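Local structure of reticulocyte-binding protein 2a (Plasmodium vivax, 4Z8N) at residues Y36-T39 / E43-K46; S135-V140 / L252-A257. The protein probably binds receptors on the reticulocyte surface during parasite invasion, a role carried by the largely alpha-helical erythrocyte-binding domain described here. All coordinates share one frame; numbering follows the deposited sequence.

Overall arrangement
This chain is the erythrocyte-binding domain of a much longer protein, an elongated bundle of mostly long helices. From the N terminus, past a small two-stranded antiparallel sheet, helix 26-37 runs to one end of the bundle, where contact 1 closes a short turn: 36-39 meets 43-46, the start of helix 42-69. Contact 2 follows in series, neither nested within nor crossing the first. It closes a much longer loop, bringing 135-140, running on from helix 119-136, against 252-257 of helix 246-297. The centres of contacts 1 and 2 lie about 10 Å apart, and the two touch directly: Tyr-37 against Tyr-253, and Ala-44 against Ile-136 and Ser-139. The four helices are thereby joined at one end of the domain.

Contact 1 of 2, residues Y36-T39 / E43-K46; sequences YYIT and EAKK
The flat groups that meet here are backbone peptides: the aliphatic chain of Lys-45 passes over one face of the Ile-38–Thr-39 peptide, and CD1 of Ile-38 sits over a face of the Ala-44–Lys-45 peptide. The setting is an alpha-helical hairpin, in which helix 26-37 turns back through a short connection into helix 42-69, with Ile-38 the first residue to leave helical phi/psi. Ile-38 CD1 is 3.7 Å from Ala-44 O, a van der Waals approach from above the peptide plane rather than a polar one. Its CG1 stands between backbone N and carbonyl carbon (chi1 59°), and an extended chi2 then carries CD1 across to the second helix. Ala-44 CB is a looser neighbour, 4.4 Å from Ile-38 CD1. In the other direction, Lys-45 CB lies 3.6 Å from Ile-38 O, and a bend at chi2 (79°) turns the rest of the chain along Thr-39, both side chains pointing the same way. The ammonium group is turned to a salt bridge with Asp-49; carbons CB to CE make the contact with 36-39. Lys-45 CD comes within 3.6 Å of Thr-39 CA, and the next carbon, CE, lies 4.0 Å from Thr-39 CB.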
loop_
_atom_site.group_PDB
_atom_site.type_symbol
_atom_site.label_atom_id
_atom_site.label_comp_id
_atom_site.label_asym_id
_atom_site.label_seq_id
_atom_site.Cartn_x
_atom_site.Cartn_y
_atom_site.Cartn_z
ATOM N N TYR A 36 -6.298 17.365 12.797
ATOM C CA TYR A 36 -7.451 18.227 12.542
ATOM C C TYR A 36 -8.746 17.634 13.098
ATOM O O TYR A 36 -9.809 18.251 13.013
ATOM C CB TYR A 36 -7.590 18.526 11.045
ATOM C CG TYR A 36 -7.904 17.341 10.161
ATOM C CD1 TYR A 36 -9.219 17.001 9.867
ATOM C CD2 TYR A 36 -6.890 16.585 9.591
ATOM C CE1 TYR A 36 -9.515 15.928 9.046
ATOM C CE2 TYR A 36 -7.175 15.509 8.770
ATOM C CZ TYR A 36 -8.490 15.186 8.500
ATOM O OH TYR A 36 -8.784 14.119 7.682
ATOM N N TYR A 37 -8.646 16.447 13.684
ATOM C CA TYR A 37 -9.778 15.839 14.374
ATOM C C TYR A 37 -10.164 16.671 15.600
ATOM O O TYR A 37 -11.339 16.972 15.812
ATOM C CB TYR A 37 -9.442 14.402 14.794
ATOM C CG TYR A 37 -10.646 13.540 15.122
ATOM C CD1 TYR A 37 -11.410 13.772 16.262
ATOM C CD2 TYR A 37 -11.009 12.481 14.295
ATOM C CE1 TYR A 37 -12.507 12.987 16.562
ATOM C CE2 TYR A 37 -12.102 11.686 14.590
ATOM C CZ TYR A 37 -12.847 11.944 15.726
ATOM O OH TYR A 37 -13.936 11.158 16.025
ATOM N N ILE A 38 -9.164 17.044 16.392
ATOM C CA ILE A 38 -9.385 17.722 17.670
ATOM C C ILE A 38 -9.265 19.244 17.577
ATOM O O ILE A 38 -8.969 19.913 18.570
ATOM C CB ILE A 38 -8.389 17.222 18.733
ATOM C CG1 ILE A 38 -6.951 17.467 18.267
ATOM C CG2 ILE A 38 -8.614 15.746 19.012
ATOM C CD1 ILE A 38 -5.899 17.118 19.302
ATOM N N THR A 39 -9.514 19.782 16.387
ATOM C CA THR A 39 -9.298 21.201 16.118
ATOM C C THR A 39 -10.175 22.132 16.962
ATOM O O THR A 39 -9.858 23.310 17.122
ATOM C CB THR A 39 -9.527 21.518 14.621
ATOM O OG1 THR A 39 -9.338 22.921 14.390
ATOM C CG2 THR A 39 -10.929 21.117 14.188
ATOM N N GLU A 43 -7.171 23.735 23.722
ATOM C CA GLU A 43 -5.921 23.466 24.430
ATOM C C GLU A 43 -5.285 22.152 23.979
ATOM O O GLU A 43 -4.062 22.057 23.853
ATOM C CB GLU A 43 -6.135 23.447 25.945
ATOM C CG GLU A 43 -4.835 23.262 26.720
ATOM C CD GLU A 43 -5.033 23.238 28.223
ATOM O OE1 GLU A 43 -6.196 23.183 28.676
ATOM O OE2 GLU A 43 -4.020 23.271 28.953
ATOM N N ALA A 44 -6.114 21.141 23.736
ATOM C CA ALA A 44 -5.615 19.859 23.255
ATOM C C ALA A 44 -4.984 20.019 21.875
ATOM O O ALA A 44 -3.981 19.376 21.566
ATOM C CB ALA A 44 -6.735 18.831 23.218
ATOM N N LYS A 45 -5.566 20.893 21.059
ATOM C CA LYS A 45 -5.059 21.148 19.713
ATOM C C LYS A 45 -3.684 21.820 19.735
ATOM O O LYS A 45 -2.795 21.427 18.985
ATOM C CB LYS A 45 -6.048 22.009 18.921
ATOM C CG LYS A 45 -5.567 22.407 17.523
ATOM C CD LYS A 45 -5.745 21.276 16.517
ATOM C CE LYS A 45 -5.542 21.759 15.081
ATOM N NZ LYS A 45 -4.180 21.461 14.546
ATOM N N LYS A 46 -3.502 22.831 20.585
ATOM C CA LYS A 46 -2.221 23.535 20.628
ATOM C C LYS A 46 -1.131 22.616 21.173
ATOM O O LYS A 46 -0.008 22.612 20.660
ATOM C CB LYS A 46 -2.300 24.828 21.461
ATOM C CG LYS A 46 -3.392 24.884 22.502
ATOM C CD LYS A 46 -3.580 26.286 23.096
ATOM C CE LYS A 46 -4.272 27.230 22.113
ATOM N NZ LYS A 46 -4.782 28.476 22.761
#

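Contact 2 of 2, residues S135-V140 / L252-A257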
loop_
_atom_site.group_PDB
_atom_site.type_symbol
_atom_site.label_atom_id
_atom_site.label_comp_id
_atom_site.label_asym_id
_atom_site.label_seq_id
_atom_site.Cartn_x
_atom_site.Cartn_y
_atom_site.Cartn_z
ATOM N N SER A 135 -2.461 11.291 26.787
ATOM C CA SER A 135 -2.318 12.251 27.876
ATOM C C SER A 135 -2.582 13.677 27.400
ATOM O O SER A 135 -2.994 14.531 28.182
ATOM C CB SER A 135 -0.924 12.154 28.501
ATOM O OG SER A 135 0.074 12.593 27.597
ATOM N N ILE A 136 -2.343 13.928 26.118
ATOM C CA ILE A 136 -2.593 15.245 25.541
ATOM C C ILE A 136 -4.088 15.549 25.538
ATOM O O ILE A 136 -4.505 16.688 25.754
ATOM C CB ILE A 136 -2.029 15.348 24.108
ATOM C CG1 ILE A 136 -0.501 15.297 24.139
ATOM C CG2 ILE A 136 -2.483 16.631 23.428
ATOM C CD1 ILE A 136 0.136 15.464 22.780
ATOM N N LEU A 137 -4.897 14.514 25.324
ATOM C CA LEU A 137 -6.345 14.677 25.299
ATOM C C LEU A 137 -6.942 14.812 26.700
ATOM O O LEU A 137 -8.161 14.888 26.853
ATOM C CB LEU A 137 -6.999 13.508 24.560
ATOM C CG LEU A 137 -7.565 13.866 23.183
ATOM C CD1 LEU A 137 -6.480 14.445 22.289
ATOM C CD2 LEU A 137 -8.214 12.655 22.529
ATOM N N ASN A 138 -6.087 14.841 27.720
ATOM C CA ASN A 138 -6.535 15.204 29.059
ATOM C C ASN A 138 -6.836 16.698 29.115
ATOM O O ASN A 138 -7.490 17.178 30.040
ATOM C CB ASN A 138 -5.490 14.839 30.119
ATOM C CG ASN A 138 -5.378 13.341 30.345
ATOM O OD1 ASN A 138 -6.336 12.594 30.144
ATOM N ND2 ASN A 138 -4.204 12.897 30.783
ATOM N N SER A 139 -6.351 17.425 28.110
ATOM C CA SER A 139 -6.576 18.863 28.006
ATOM C C SER A 139 -8.019 19.179 27.629
ATOM O O SER A 139 -8.465 20.319 27.760
ATOM C CB SER A 139 -5.623 19.482 26.981
ATOM O OG SER A 139 -4.273 19.343 27.390
ATOM N N VAL A 140 -8.740 18.171 27.149
ATOM C CA VAL A 140 -10.169 18.316 26.907
ATOM C C VAL A 140 -10.851 18.624 28.233
ATOM O O VAL A 140 -10.856 17.799 29.146
ATOM C CB VAL A 140 -10.777 17.054 26.275
ATOM C CG1 VAL A 140 -12.275 17.226 26.088
ATOM C CG2 VAL A 140 -10.103 16.756 24.946
ATOM N N LEU A 252 -13.340 6.529 21.249
ATOM C CA LEU A 252 -14.224 6.809 20.122
ATOM C C LEU A 252 -13.486 7.629 19.069
ATOM O O LEU A 252 -13.563 7.336 17.874
ATOM C CB LEU A 252 -15.485 7.544 20.588
ATOM C CG LEU A 252 -16.634 6.680 21.115
ATOM C CD1 LEU A 252 -17.822 7.545 21.500
ATOM C CD2 LEU A 252 -17.044 5.640 20.081
ATOM N N TYR A 253 -12.764 8.649 19.526
ATOM C CA TYR A 253 -11.943 9.470 18.644
ATOM C C TYR A 253 -10.900 8.621 17.923
ATOM O O TYR A 253 -10.788 8.659 16.698
ATOM C CB TYR A 253 -11.232 10.579 19.428
ATOM C CG TYR A 253 -12.083 11.773 19.815
ATOM C CD1 TYR A 253 -13.470 11.729 19.741
ATOM C CD2 TYR A 253 -11.487 12.952 20.250
ATOM C CE1 TYR A 253 -14.239 12.829 20.097
ATOM C CE2 TYR A 253 -12.245 14.054 20.608
ATOM C CZ TYR A 253 -13.619 13.989 20.530
ATOM O OH TYR A 253 -14.367 15.088 20.886
ATOM N N PHE A 254 -10.143 7.854 18.700
ATOM C CA PHE A 254 -9.002 7.111 18.181
ATOM C C PHE A 254 -9.424 5.980 17.248
ATOM O O PHE A 254 -8.779 5.738 16.231
ATOM C CB PHE A 254 -8.162 6.555 19.334
ATOM C CG PHE A 254 -7.510 7.617 20.182
ATOM C CD1 PHE A 254 -7.419 8.927 19.737
ATOM C CD2 PHE A 254 -6.985 7.301 21.424
ATOM C CE1 PHE A 254 -6.820 9.902 20.516
ATOM C CE2 PHE A 254 -6.384 8.272 22.209
ATOM C CZ PHE A 254 -6.303 9.574 21.753
ATOM N N ASP A 255 -10.504 5.287 17.597
ATOM C CA ASP A 255 -11.023 4.214 16.755
ATOM C C ASP A 255 -11.475 4.749 15.400
ATOM O O ASP A 255 -11.203 4.144 14.365
ATOM C CB ASP A 255 -12.181 3.495 17.450
ATOM C CG ASP A 255 -11.713 2.567 18.558
ATOM O OD1 ASP A 255 -10.507 2.583 18.882
ATOM O OD2 ASP A 255 -12.554 1.829 19.112
ATOM N N SER A 256 -12.161 5.886 15.418
ATOM C CA SER A 256 -12.655 6.518 14.199
ATOM C C SER A 256 -11.517 6.919 13.275
ATOM O O SER A 256 -11.532 6.609 12.084
ATOM C CB SER A 256 -13.496 7.750 14.537
ATOM O OG SER A 256 -14.618 7.392 15.316
ATOM N N ALA A 257 -10.537 7.618 13.833
ATOM C CA ALA A 257 -9.411 8.116 13.057
ATOM C C ALA A 257 -8.568 6.967 12.516
ATOM O O ALA A 257 -8.064 7.037 11.398
ATOM C CB ALA A 257 -8.560 9.051 13.899
#
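Leu-137 makes the apolar contact with a single methyl, CD2, which meets two consecutive aromatic residues of helix 246-297. It is 3.7 Å from Phe-254 CE1, with CZ of that ring equally near; roughly at right angles to that direction, Tyr-253 CD2 lies 4.0 Å from the same methyl. Both rings receive the methyl obliquely. Leu-137 and Phe-254 reach out from opposite directions, which is how they bridge backbones whose closest CA atoms, those of Leu-137 and Tyr-253, are 10.1 Å apart. An off-staggered chi1 of Leu-137 (-108°), together with chi2 of 57°, sets CD2 toward the two rings. All three touching residues are buried, as expected of an interior layer in an alpha-helical bundle; here, within the Rh5 coiled-coil region, Leu-137, just past the helix 119-136 range, packs on the flank of helix 246-297. Two further ring contacts extend the layer: Tyr-134 meets Phe-254 edge-to-face, and Tyr-37 packs on Tyr-253 with planes at about 45°.

Hydrogen bonds stay within each segment or lead outside both. Ile-136 O accepts from Ser-139 N and, at 3.1 Å, from Ser-139 OG, the two arriving from the same face of the carbonyl plane. Leu-252 O is likewise gripped twice, but Ser-256 N and OG approach from opposite faces; Ser-256 OG is 2.8 Å from Leu-252 O, tilted 24° from the plane. Asn-138 OD1 accepts from Lys-250 NZ, a polar tie from 135-140 to helix 246-297. The hydroxyl of the buried Tyr-253 is hydrogen-bonded to His-41 NE2.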